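Local coordinates for protein glutamate racemase (Francisella tularensis subsp. tularensis, PDB 3OUT) that belongs to the Asp/Glu/hydantoin racemase family of two-domain parallel alpha/beta enzymes and here holds D-glutamic acid in a pocket between its two sheets, at residues 28-33 with 214-219; 62-67 with 261-266; 81-86 with 119-124; 101-106 with 208-213; 248-251 with 256-259. All coordinates share one frame; numbering follows the deposited sequence.

Contact 1 (28-33 with 214-219); sequences SILPNE and MLYSLL
Leu-30 and Tyr-216 are where the two backbones come closest, with their CA atoms 7.2 Å apart, as the turn after helix 20-29 passes beside helix 208-221. The turn belongs to a beta-alpha-beta crossover: strand 10-14, helix 20-29 and strand 35-39 follow one another, and a type I beta turn from Leu-30 to Glu-33 takes the chain out of the helix and on toward the second strand. Leu-30 and Tyr-216 share the contact almost equally, the leucine using its two methyls for different partners. Leu-30 CD2 lies at the edge of the Tyr-216 ring, near its plane, 3.6 Å from Tyr-216 CD1. The other branch turns to the next turn of the helix, where Leu-30 CD1 is 4.1 Å from Leu-219 CD1. A forked side chain suits a position that must serve an aromatic edge and an aliphatic tip together. Tyr-216 meets it because its CG is anti to the backbone N (chi1 172°), which sends the ring across the turn. Ile-29 adds to the apolar seam from its long branch: its CD1 lies 3.9 Å from Tyr-216 CB, at the root of the ring. Leu-219 also packs on Ile-10 of strand 10-14, in the six-stranded sheet, and Leu-225 covers Leu-30 from a loop; Leu-30 and Leu-219 are buried, the tyrosine partly exposed. Glu-33, buried despite its charge, is matched by a salt bridge to Lys-71 and by Asn-226 N. The turn itself is closed by the bond from Glu-33 N to Leu-30 O, 3.2 Å long.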
# COMPACT_ATOMS: atom_id res chain seq x y z
N SER B 28 -21.25 23.08 -10.45
CA SER B 28 -22.52 23.77 -10.66
C SER B 28 -22.70 25.02 -9.81
O SER B 28 -23.50 25.82 -10.17
CB SER B 28 -23.71 22.83 -10.45
OG SER B 28 -24.01 22.68 -9.10
N ILE B 29 -21.96 25.12 -8.71
CA ILE B 29 -22.09 26.29 -7.80
C ILE B 29 -20.82 27.16 -7.74
O ILE B 29 -20.89 28.32 -7.30
CB ILE B 29 -22.56 25.93 -6.36
CG1 ILE B 29 -21.55 25.04 -5.64
CG2 ILE B 29 -23.91 25.24 -6.39
CD1 ILE B 29 -22.00 24.64 -4.23
N LEU B 30 -19.69 26.58 -8.16
CA LEU B 30 -18.38 27.23 -8.10
C LEU B 30 -17.64 26.98 -9.41
O LEU B 30 -16.60 26.33 -9.45
CB LEU B 30 -17.59 26.71 -6.89
CG LEU B 30 -17.97 27.20 -5.51
CD1 LEU B 30 -17.43 26.31 -4.41
CD2 LEU B 30 -17.43 28.67 -5.40
N PRO B 31 -18.17 27.48 -10.53
CA PRO B 31 -17.64 27.12 -11.82
C PRO B 31 -16.25 27.65 -12.15
O PRO B 31 -15.67 27.15 -13.11
CB PRO B 31 -18.65 27.76 -12.79
CG PRO B 31 -19.24 28.83 -11.99
CD PRO B 31 -19.40 28.30 -10.64
N ASN B 32 -15.73 28.58 -11.35
CA ASN B 32 -14.39 29.15 -11.59
C ASN B 32 -13.32 28.50 -10.74
O ASN B 32 -12.19 28.90 -10.86
CB ASN B 32 -14.31 30.65 -11.28
CG ASN B 32 -15.31 31.49 -12.05
OD1 ASN B 32 -15.58 31.27 -13.23
ND2 ASN B 32 -15.83 32.52 -11.37
N GLU B 33 -13.67 27.56 -9.88
CA GLU B 33 -12.68 26.92 -8.97
C GLU B 33 -11.94 25.74 -9.61
O GLU B 33 -12.54 24.94 -10.33
CB GLU B 33 -13.35 26.43 -7.72
CG GLU B 33 -14.00 27.51 -6.87
CD GLU B 33 -13.00 28.49 -6.27
OE1 GLU B 33 -11.88 28.05 -5.93
OE2 GLU B 33 -13.34 29.69 -6.09
N MSE B 214 -22.00 23.85 1.85
CA MSE B 214 -21.24 24.18 3.05
C MSE B 214 -19.85 24.68 2.66
O MSE B 214 -19.34 25.63 3.26
CB MSE B 214 -21.18 22.99 4.04
CG MSE B 214 -22.51 22.73 4.70
SE MSE B 214 -22.37 21.14 5.79
CE MSE B 214 -23.69 21.63 7.16
N LEU B 215 -19.22 24.02 1.69
CA LEU B 215 -17.92 24.47 1.22
C LEU B 215 -18.04 25.85 0.54
O LEU B 215 -17.27 26.72 0.84
CB LEU B 215 -17.30 23.44 0.28
CG LEU B 215 -15.94 23.85 -0.31
CD1 LEU B 215 -14.97 24.29 0.78
CD2 LEU B 215 -15.35 22.71 -1.09
N TYR B 216 -19.04 26.04 -0.32
CA TYR B 216 -19.30 27.36 -0.92
C TYR B 216 -19.40 28.45 0.17
O TYR B 216 -18.74 29.50 0.08
CB TYR B 216 -20.58 27.38 -1.77
CG TYR B 216 -20.89 28.79 -2.19
CD1 TYR B 216 -20.30 29.35 -3.31
CD2 TYR B 216 -21.72 29.59 -1.42
CE1 TYR B 216 -20.53 30.68 -3.67
CE2 TYR B 216 -21.96 30.92 -1.76
CZ TYR B 216 -21.35 31.45 -2.88
OH TYR B 216 -21.59 32.77 -3.22
N SER B 217 -20.20 28.21 1.22
CA SER B 217 -20.42 29.26 2.22
C SER B 217 -19.12 29.62 2.90
O SER B 217 -18.84 30.80 3.13
CB SER B 217 -21.44 28.84 3.25
OG SER B 217 -22.69 28.72 2.63
N LEU B 218 -18.31 28.60 3.21
CA LEU B 218 -17.04 28.83 3.83
C LEU B 218 -16.13 29.66 2.94
O LEU B 218 -15.52 30.62 3.41
CB LEU B 218 -16.35 27.52 4.21
CG LEU B 218 -15.07 27.60 5.06
CD1 LEU B 218 -14.85 26.29 5.84
CD2 LEU B 218 -13.86 27.95 4.22
N LEU B 219 -16.00 29.29 1.67
CA LEU B 219 -15.11 30.06 0.78
C LEU B 219 -15.58 31.50 0.59
O LEU B 219 -14.80 32.44 0.58
CB LEU B 219 -15.00 29.39 -0.58
CG LEU B 219 -14.33 28.02 -0.56
CD1 LEU B 219 -14.37 27.44 -1.96
CD2 LEU B 219 -12.88 28.07 -0.09

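Contact 2 (62-67 with 261-266); sequences AKFLID and EIVSLD
Phe-64 of helix 51-67 reaches over to Val-263 and Leu-265, which lie just beyond strand 259-262. The path begins at CB, where the contact is closest: Phe-64 CB is 3.8 Å from CD2 of Leu-265. A chi1 of 180° points the Phe-64 ring straight out from the helix, and the two side chains cross at about a right angle. Along the ring, CD2 of Phe-64 keeps Leu-265 CD2 at 4.2 Å. One atom further, Phe-64 CE2 comes to 4.3 Å from Val-263 CB, the branch point of a compact side chain. At the tip, Phe-64 CZ is 4.3 Å from Val-263 CG1. All three residues are buried and apolar, as suits a site enclosed on several sides: the ring of Phe-38 in strand 35-39 meets that of Phe-64 with planes at about 60°, and Arg-51 of the second subunit packs on Phe-64 as well. Past the contact the tail bends in an ST turn, Asp-266 N donating to Ser-264 OG. The arrangement is that of a parallel alpha/beta sheet, with the crossover helix between strands 35-39 and 72-75 covering one face and the tail after strand 259-262 folding in beside it.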
# COMPACT_ATOMS: atom_id res chain seq x y z
N ALA B 62 -4.86 12.10 2.73
CA ALA B 62 -4.79 13.43 3.34
C ALA B 62 -3.46 14.08 3.11
O ALA B 62 -3.38 15.25 2.69
CB ALA B 62 -5.13 13.40 4.85
N LYS B 63 -2.38 13.31 3.34
CA LYS B 63 -1.04 13.85 3.14
C LYS B 63 -0.82 14.20 1.67
O LYS B 63 -0.20 15.22 1.35
CB LYS B 63 0.03 12.90 3.68
CG LYS B 63 -0.09 12.76 5.18
CD LYS B 63 0.77 11.62 5.74
CE LYS B 63 0.46 11.38 7.22
NZ LYS B 63 1.33 10.26 7.82
N PHE B 64 -1.28 13.35 0.75
CA PHE B 64 -1.14 13.64 -0.66
C PHE B 64 -1.83 14.96 -0.99
O PHE B 64 -1.27 15.80 -1.69
CB PHE B 64 -1.73 12.50 -1.51
CG PHE B 64 -1.63 12.73 -2.98
CD1 PHE B 64 -2.53 13.53 -3.64
CD2 PHE B 64 -0.60 12.16 -3.71
CE1 PHE B 64 -2.43 13.75 -4.99
CE2 PHE B 64 -0.49 12.38 -5.07
CZ PHE B 64 -1.43 13.17 -5.71
N LEU B 65 -3.04 15.17 -0.50
CA LEU B 65 -3.77 16.39 -0.87
C LEU B 65 -3.12 17.64 -0.29
O LEU B 65 -3.08 18.68 -0.95
CB LEU B 65 -5.23 16.30 -0.43
CG LEU B 65 -6.10 15.38 -1.27
CD1 LEU B 65 -7.48 15.17 -0.66
CD2 LEU B 65 -6.22 15.86 -2.75
N ILE B 66 -2.64 17.54 0.95
CA ILE B 66 -2.00 18.68 1.63
C ILE B 66 -0.70 19.06 0.91
O ILE B 66 -0.40 20.24 0.77
CB ILE B 66 -1.82 18.43 3.13
CG1 ILE B 66 -3.19 18.37 3.82
CG2 ILE B 66 -0.86 19.49 3.77
CD1 ILE B 66 -4.11 19.64 3.79
N ASP B 67 0.01 18.09 0.36
CA ASP B 67 1.19 18.35 -0.47
C ASP B 67 0.87 19.08 -1.76
O ASP B 67 1.77 19.73 -2.35
CB ASP B 67 1.91 17.04 -0.83
CG ASP B 67 2.94 16.63 0.17
OD1 ASP B 67 3.01 17.21 1.26
OD2 ASP B 67 3.66 15.66 -0.20
N GLU B 261 -4.89 10.97 -14.10
CA GLU B 261 -3.50 10.53 -13.93
C GLU B 261 -3.41 9.45 -12.83
O GLU B 261 -4.04 9.57 -11.78
CB GLU B 261 -2.55 11.70 -13.63
CG GLU B 261 -1.13 11.20 -13.30
CD GLU B 261 -0.09 12.27 -13.31
OE1 GLU B 261 -0.13 13.08 -14.26
OE2 GLU B 261 0.84 12.23 -12.46
N ILE B 262 -2.66 8.38 -13.12
CA ILE B 262 -2.33 7.35 -12.16
C ILE B 262 -1.22 7.83 -11.22
O ILE B 262 -0.15 8.25 -11.66
CB ILE B 262 -2.02 5.99 -12.89
CG1 ILE B 262 -1.78 4.85 -11.91
CG2 ILE B 262 -0.83 6.09 -13.84
CD1 ILE B 262 -3.00 4.26 -11.40
N VAL B 263 -1.51 7.77 -9.93
CA VAL B 263 -0.58 8.15 -8.88
C VAL B 263 -0.43 7.01 -7.88
O VAL B 263 -1.15 6.00 -7.91
CB VAL B 263 -1.07 9.44 -8.16
CG1 VAL B 263 -1.26 10.62 -9.20
CG2 VAL B 263 -2.31 9.17 -7.36
N SER B 264 0.57 7.17 -7.01
CA SER B 264 0.87 6.23 -5.96
C SER B 264 0.92 6.89 -4.61
O SER B 264 1.40 8.04 -4.46
CB SER B 264 2.24 5.60 -6.25
OG SER B 264 2.54 4.63 -5.27
N LEU B 265 0.41 6.16 -3.62
CA LEU B 265 0.50 6.53 -2.21
C LEU B 265 1.68 5.84 -1.51
O LEU B 265 1.79 5.94 -0.29
CB LEU B 265 -0.82 6.29 -1.49
CG LEU B 265 -1.96 7.20 -1.95
CD1 LEU B 265 -3.32 6.74 -1.33
CD2 LEU B 265 -1.68 8.67 -1.65
N ASP B 266 2.57 5.19 -2.26
CA ASP B 266 3.68 4.44 -1.64
C ASP B 266 4.54 5.30 -0.68
O ASP B 266 5.05 4.78 0.32
CB ASP B 266 4.61 3.84 -2.71
CG ASP B 266 4.00 2.68 -3.47
OD1 ASP B 266 2.97 2.09 -3.05
OD2 ASP B 266 4.62 2.33 -4.53

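Contact 3 (81-86 with 119-124); sequences SAIAKD and TPATIN
Thr-119 OG1, just before helix 120-125, is gripped by two groups. Thr-122 N, in the first turn of that helix, donates to it over 3.1 Å at an N-H...O angle of 159°, and Thr-79 OG1, at the start of helix 78-92, is hydrogen-bonded to it as well. Thr-119 is thus the N-cap of helix 120-125: its first torsion (chi1 64°) turns the hydroxyl back over the opening turn, where an amide would otherwise lack an acceptor. Pro-120 suits the next position, since the first turn asks no N-H of it. Thr-79 also bonds Thr-122 OG1, so one hydroxyl ties both threonines to helix 78-92. Thr-119 and Thr-79 both belong to the D-glutamic acid pocket, and the capping bond probably steadies Thr-119, which touches the ligand.

Across the helices the contact is small and apolar. The CA atoms of Ala-82 and Thr-122 are 5.8 Å apart, a closeness that short side chains permit; Ala-82 CB lies 4.2 Å from Thr-122 CG2, the methyl branch. Ile-83 reaches further along its long branch, bringing CD1 to 3.7 Å from Ala-121 CB and to 3.6 Å from the carbonyl oxygen Ala-121 O.

Ile-54 of helix 51-67 packs on both Ile-83 and Ala-121, while Ile-101 of helix 100-106 and Ala-127 of helix 127-135 cover Ala-82. The contact therefore joins helix 78-92, which follows strand 72-75 of the six-stranded sheet, to helix 120-125, which follows strand 113-118 of the four-stranded one.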
# COMPACT_ATOMS: atom_id res chain seq x y z
N SER B 81 -15.65 9.73 6.18
CA SER B 81 -16.18 10.72 7.15
C SER B 81 -16.54 10.11 8.50
O SER B 81 -16.35 10.72 9.55
CB SER B 81 -17.43 11.38 6.59
OG SER B 81 -17.15 12.15 5.39
N ALA B 82 -17.12 8.93 8.48
CA ALA B 82 -17.54 8.24 9.68
C ALA B 82 -16.39 7.85 10.60
O ALA B 82 -16.51 7.85 11.84
CB ALA B 82 -18.29 6.96 9.28
N ILE B 83 -15.29 7.44 9.97
CA ILE B 83 -14.22 6.72 10.67
C ILE B 83 -12.92 7.48 10.79
O ILE B 83 -12.19 7.27 11.77
CB ILE B 83 -14.01 5.32 10.01
CG1 ILE B 83 -15.22 4.45 10.35
CG2 ILE B 83 -12.67 4.67 10.39
CD1 ILE B 83 -15.48 3.27 9.38
N ALA B 84 -12.64 8.38 9.83
CA ALA B 84 -11.34 9.05 9.72
C ALA B 84 -11.38 10.54 9.64
O ALA B 84 -10.34 11.16 9.36
CB ALA B 84 -10.54 8.45 8.50
N LYS B 85 -12.52 11.17 9.96
CA LYS B 85 -12.59 12.62 9.87
C LYS B 85 -11.53 13.28 10.72
O LYS B 85 -10.90 14.23 10.27
CB LYS B 85 -13.98 13.13 10.28
CG LYS B 85 -14.21 14.62 10.07
CD LYS B 85 -15.65 15.01 10.44
CE LYS B 85 -15.98 14.85 11.91
NZ LYS B 85 -17.26 15.58 12.25
N ASP B 86 -11.34 12.82 11.95
CA ASP B 86 -10.38 13.47 12.83
C ASP B 86 -8.93 13.28 12.38
O ASP B 86 -8.14 14.21 12.50
CB ASP B 86 -10.57 12.98 14.28
CG ASP B 86 -11.85 13.52 14.93
OD1 ASP B 86 -12.52 14.44 14.38
OD2 ASP B 86 -12.19 13.01 16.01
N THR B 119 -22.81 1.93 4.18
CA THR B 119 -21.94 0.75 4.16
C THR B 119 -21.85 0.09 5.53
O THR B 119 -22.09 0.71 6.57
CB THR B 119 -20.51 1.07 3.73
OG1 THR B 119 -19.93 1.95 4.72
CG2 THR B 119 -20.41 1.70 2.33
N PRO B 120 -21.48 -1.19 5.54
CA PRO B 120 -21.25 -1.84 6.85
C PRO B 120 -20.29 -1.07 7.75
O PRO B 120 -20.58 -0.90 8.95
CB PRO B 120 -20.72 -3.24 6.43
CG PRO B 120 -21.36 -3.48 5.15
CD PRO B 120 -21.31 -2.15 4.44
N ALA B 121 -19.16 -0.58 7.22
CA ALA B 121 -18.23 0.21 8.03
C ALA B 121 -18.89 1.45 8.62
O ALA B 121 -18.73 1.73 9.80
CB ALA B 121 -16.97 0.59 7.26
N THR B 122 -19.67 2.17 7.82
CA THR B 122 -20.29 3.37 8.30
C THR B 122 -21.27 3.05 9.41
O THR B 122 -21.32 3.75 10.41
CB THR B 122 -20.96 4.15 7.14
OG1 THR B 122 -19.94 4.56 6.21
CG2 THR B 122 -21.82 5.37 7.61
N ILE B 123 -22.15 2.07 9.18
CA ILE B 123 -23.20 1.80 10.16
C ILE B 123 -22.56 1.23 11.44
O ILE B 123 -22.87 1.68 12.55
CB ILE B 123 -24.26 0.81 9.62
CG1 ILE B 123 -25.01 1.41 8.44
CG2 ILE B 123 -25.22 0.39 10.76
CD1 ILE B 123 -25.79 2.69 8.73
N ASN B 124 -21.60 0.30 11.30
CA ASN B 124 -20.93 -0.29 12.46
C ASN B 124 -20.12 0.73 13.24
O ASN B 124 -19.95 0.59 14.44
CB ASN B 124 -20.02 -1.45 12.07
CG ASN B 124 -20.78 -2.64 11.55
OD1 ASN B 124 -21.96 -2.80 11.82
ND2 ASN B 124 -20.10 -3.47 10.77

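Contact 4 (101-106 with 208-213); sequences ITAGVS and SLQASK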
# COMPACT_ATOMS: atom_id res chain seq x y z
N ILE B 101 -21.16 13.58 6.27
CA ILE B 101 -22.01 13.21 7.40
C ILE B 101 -22.51 14.47 8.10
O ILE B 101 -23.69 14.55 8.42
CB ILE B 101 -21.32 12.22 8.35
CG1 ILE B 101 -21.06 10.90 7.63
CG2 ILE B 101 -22.16 12.00 9.63
CD1 ILE B 101 -20.46 9.82 8.51
N THR B 102 -21.62 15.45 8.30
CA THR B 102 -22.08 16.76 8.84
C THR B 102 -23.20 17.34 7.99
O THR B 102 -24.18 17.87 8.52
CB THR B 102 -20.88 17.74 8.96
OG1 THR B 102 -19.91 17.16 9.85
CG2 THR B 102 -21.32 19.11 9.48
N ALA B 103 -23.06 17.26 6.69
CA ALA B 103 -24.10 17.71 5.76
C ALA B 103 -25.41 16.95 5.95
O ALA B 103 -26.49 17.55 6.04
CB ALA B 103 -23.61 17.58 4.31
N GLY B 104 -25.35 15.62 6.00
CA GLY B 104 -26.56 14.82 6.23
C GLY B 104 -27.26 15.17 7.53
O GLY B 104 -28.50 15.26 7.56
N VAL B 105 -26.48 15.30 8.59
CA VAL B 105 -27.05 15.57 9.91
C VAL B 105 -27.81 16.88 9.86
O VAL B 105 -28.91 17.01 10.42
CB VAL B 105 -25.94 15.60 10.97
CG1 VAL B 105 -26.49 16.15 12.35
CG2 VAL B 105 -25.37 14.19 11.12
N SER B 106 -27.21 17.87 9.17
CA SER B 106 -27.81 19.20 9.07
C SER B 106 -29.21 19.16 8.40
O SER B 106 -30.01 20.08 8.57
CB SER B 106 -26.87 20.18 8.36
OG SER B 106 -26.92 20.04 6.95
N SER B 208 -24.99 15.09 -0.59
CA SER B 208 -23.87 15.62 -1.41
C SER B 208 -23.93 17.08 -1.76
O SER B 208 -22.92 17.79 -1.66
CB SER B 208 -23.65 14.81 -2.68
OG SER B 208 -24.84 14.70 -3.42
N LEU B 209 -25.08 17.57 -2.23
CA LEU B 209 -25.17 18.97 -2.61
C LEU B 209 -25.03 19.88 -1.38
O LEU B 209 -24.37 20.90 -1.45
CB LEU B 209 -26.46 19.27 -3.37
CG LEU B 209 -26.59 20.70 -3.88
CD1 LEU B 209 -25.47 21.14 -4.85
CD2 LEU B 209 -28.00 20.81 -4.52
N GLN B 210 -25.66 19.50 -0.28
CA GLN B 210 -25.55 20.24 0.99
C GLN B 210 -24.09 20.38 1.40
O GLN B 210 -23.65 21.48 1.78
CB GLN B 210 -26.36 19.57 2.07
CG GLN B 210 -26.29 20.21 3.48
CD GLN B 210 -26.97 21.59 3.59
OE1 GLN B 210 -27.31 22.23 2.60
NE2 GLN B 210 -27.17 22.04 4.82
N ALA B 211 -23.32 19.28 1.29
CA ALA B 211 -21.89 19.36 1.60
C ALA B 211 -21.18 20.36 0.70
O ALA B 211 -20.36 21.18 1.15
CB ALA B 211 -21.21 17.90 1.50
N SER B 212 -21.49 20.33 -0.59
CA SER B 212 -20.91 21.30 -1.52
C SER B 212 -21.28 22.74 -1.15
O SER B 212 -20.44 23.63 -1.20
CB SER B 212 -21.32 20.96 -2.94
OG SER B 212 -20.94 19.63 -3.26
N LYS B 213 -22.54 22.96 -0.79
CA LYS B 213 -22.99 24.29 -0.32
C LYS B 213 -22.29 24.77 0.93
O LYS B 213 -22.01 25.97 1.04
CB LYS B 213 -24.49 24.30 -0.13
CG LYS B 213 -25.20 24.13 -1.45
CD LYS B 213 -26.64 24.48 -1.41
CE LYS B 213 -27.44 23.69 -0.45
NZ LYS B 213 -28.88 24.13 -0.50
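Ala-103 and Ala-211 mark the crossing of two helices: the axes of segments 101-106 and 208-213 pass 8.1 Å apart at 107°, closer to perpendicular than to either parallel or antiparallel. At the crossing their CA atoms are only 5.0 Å from each other, a spacing that suits alanine, whose single methyl fills the gap. Ala-103 CB points at the other helix and rests 3.5 Å from Ala-211 N and 3.7 Å from Ala-211 CB, so it packs on backbone as much as on side chain.

Beside this apolar point runs a short chain of hydrogen bonds. Gln-210 bends beyond its CG (chi2 68°), with CG 3.7 Å from Ala-103 O and the amide turned toward the C-terminal side of helix 101-106. There Gln-210 NE2 donates to Ser-106 OG over 2.9 Å, at an N-H...O angle of 158° and close to the plane of its own amide. Ser-106 OG in turn donates to Ala-103 O, 2.7 Å away. The hydroxyl therefore accepts from one helix while donating within its own, a double role that fixes its rotation and suits serine. Met-214, one turn on, packs on both Ala-103 and Ser-106.

Helix 100-106 leaves the six-stranded sheet after strand 97-99, and helix 208-221 follows strand 203-205 of the four-stranded one. Their crossing lies where the chain passes from one sheet to the other and later returns, the double connection of this two-domain alpha/beta fold.

Contact 5 (248-251 with 256-259); sequences VGEM and EMQH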
# COMPACT_ATOMS: atom_id res chain seq x y z
N VAL B 248 -17.91 3.79 -15.19
CA VAL B 248 -18.65 3.85 -13.92
C VAL B 248 -18.43 5.22 -13.27
O VAL B 248 -19.38 5.82 -12.75
CB VAL B 248 -18.34 2.65 -13.01
CG1 VAL B 248 -19.11 2.75 -11.68
CG2 VAL B 248 -18.66 1.34 -13.70
N GLY B 249 -17.21 5.76 -13.31
CA GLY B 249 -16.97 7.07 -12.72
C GLY B 249 -17.77 8.17 -13.38
O GLY B 249 -18.32 9.03 -12.73
N GLU B 250 -17.81 8.15 -14.71
CA GLU B 250 -18.49 9.20 -15.47
C GLU B 250 -20.00 9.08 -15.36
O GLU B 250 -20.68 10.08 -15.54
CB GLU B 250 -17.98 9.26 -16.91
CG GLU B 250 -16.53 9.74 -16.94
CD GLU B 250 -15.96 9.89 -18.35
OE1 GLU B 250 -16.67 9.61 -19.36
OE2 GLU B 250 -14.79 10.27 -18.43
N MSE B 251 -20.50 7.90 -14.97
CA MSE B 251 -21.94 7.74 -14.58
C MSE B 251 -22.27 8.66 -13.39
O MSE B 251 -23.33 9.29 -13.38
CB MSE B 251 -22.29 6.28 -14.27
CG MSE B 251 -23.74 6.02 -13.93
SE MSE B 251 -24.15 4.20 -13.39
CE MSE B 251 -23.20 4.04 -11.66
N GLU B 256 -17.12 14.26 -18.85
CA GLU B 256 -15.82 13.54 -19.04
C GLU B 256 -14.79 13.88 -17.98
O GLU B 256 -14.55 15.08 -17.68
CB GLU B 256 -15.19 13.80 -20.42
CG GLU B 256 -13.79 13.12 -20.54
CD GLU B 256 -13.14 13.23 -21.91
OE1 GLU B 256 -12.10 12.56 -22.09
OE2 GLU B 256 -13.64 13.98 -22.77
N MSE B 257 -14.11 12.85 -17.46
CA MSE B 257 -12.90 13.02 -16.65
C MSE B 257 -11.72 13.21 -17.59
O MSE B 257 -10.92 12.30 -17.80
CB MSE B 257 -12.61 11.81 -15.79
CG MSE B 257 -13.57 11.57 -14.67
SE MSE B 257 -13.00 9.99 -13.58
CE MSE B 257 -13.36 8.55 -14.88
N GLN B 258 -11.58 14.43 -18.06
CA GLN B 258 -10.66 14.73 -19.15
C GLN B 258 -9.19 14.67 -18.73
O GLN B 258 -8.39 14.13 -19.51
CB GLN B 258 -10.98 16.11 -19.72
CG GLN B 258 -9.95 16.68 -20.69
CD GLN B 258 -9.98 16.04 -22.05
OE1 GLN B 258 -9.77 14.81 -22.21
NE2 GLN B 258 -10.27 16.87 -23.06
N HIS B 259 -8.81 15.19 -17.55
CA HIS B 259 -7.40 15.09 -17.11
C HIS B 259 -7.28 14.07 -15.97
O HIS B 259 -7.62 14.36 -14.83
CB HIS B 259 -6.83 16.44 -16.74
CG HIS B 259 -6.95 17.44 -17.85
ND1 HIS B 259 -8.02 18.29 -17.97
CD2 HIS B 259 -6.17 17.66 -18.93
CE1 HIS B 259 -7.86 19.04 -19.06
NE2 HIS B 259 -6.74 18.68 -19.65
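A buried carboxylate takes the backbone N-H of Met-257 from above its own plane: the donor to Glu-250 OE2 lies 51° out of that plane, yet the bond from Met-257 N is short, 2.8 Å, and fairly straight at 163°. The two residues flank the bend in a beta-alpha-beta crossover, where helix 245-253, coming from strand 234-238, gives way to the neighbouring parallel strand 259-262. Met-257 sits at the centre of an inverse gamma turn, and the helix side chain pins the amide at its middle. Glutamate has the length for this: CG is anti to the carbonyl carbon and the chain is extended beyond it, so Glu-250 OE2 also comes within 3.5 Å of Glu-256 CA.

Glu-256 brings a second negative charge, with its OE1 5.1 Å from Glu-250 OE2. Arg-246 of the same chain forms a salt bridge with Glu-250 OE1, and Arg-246 of the third subunit bridges both Glu-250 OE2 and Glu-256 OE1, so the turn is part of a subunit interface. These arginines probably offset the carboxylates gathered there, which include Glu-250 and Glu-256 of the third subunit.

Met-257, modelled as selenomethionine, crosses the Glu-250 side chain obliquely. Its flexible, unbranched chain bends about its CG-SE bond (chi3 -70°) and sets Met-257 CE 4.0 Å from Glu-250 CG. The same methyl approaches the bare helix backbone, where Met-257 CE is 4.5 Å from Gly-249 CA.

Contacts 1, 4 and 3 form a connected series. Contacts 1 and 4 share helix 208-221, their centres 13 Å apart, with Ile-29 CD1 lying 3.6 Å from Ser-212 O; contact 4 touches contact 3 through Ile-101, their centres 15 Å apart. Along the chain, contacts 3 and 4 are both nested within the loop closed by contact 1, and they cross each other. The series lies largely where helices of the six-stranded and four-stranded sheets meet, contact 3 reaching the D-glutamic acid pocket. Contacts 2 and 5 lie near strand 259-262, adjoin in sequence and have centres 19 Å apart; both lie beside a subunit interface, though contact 3 also touches other subunits.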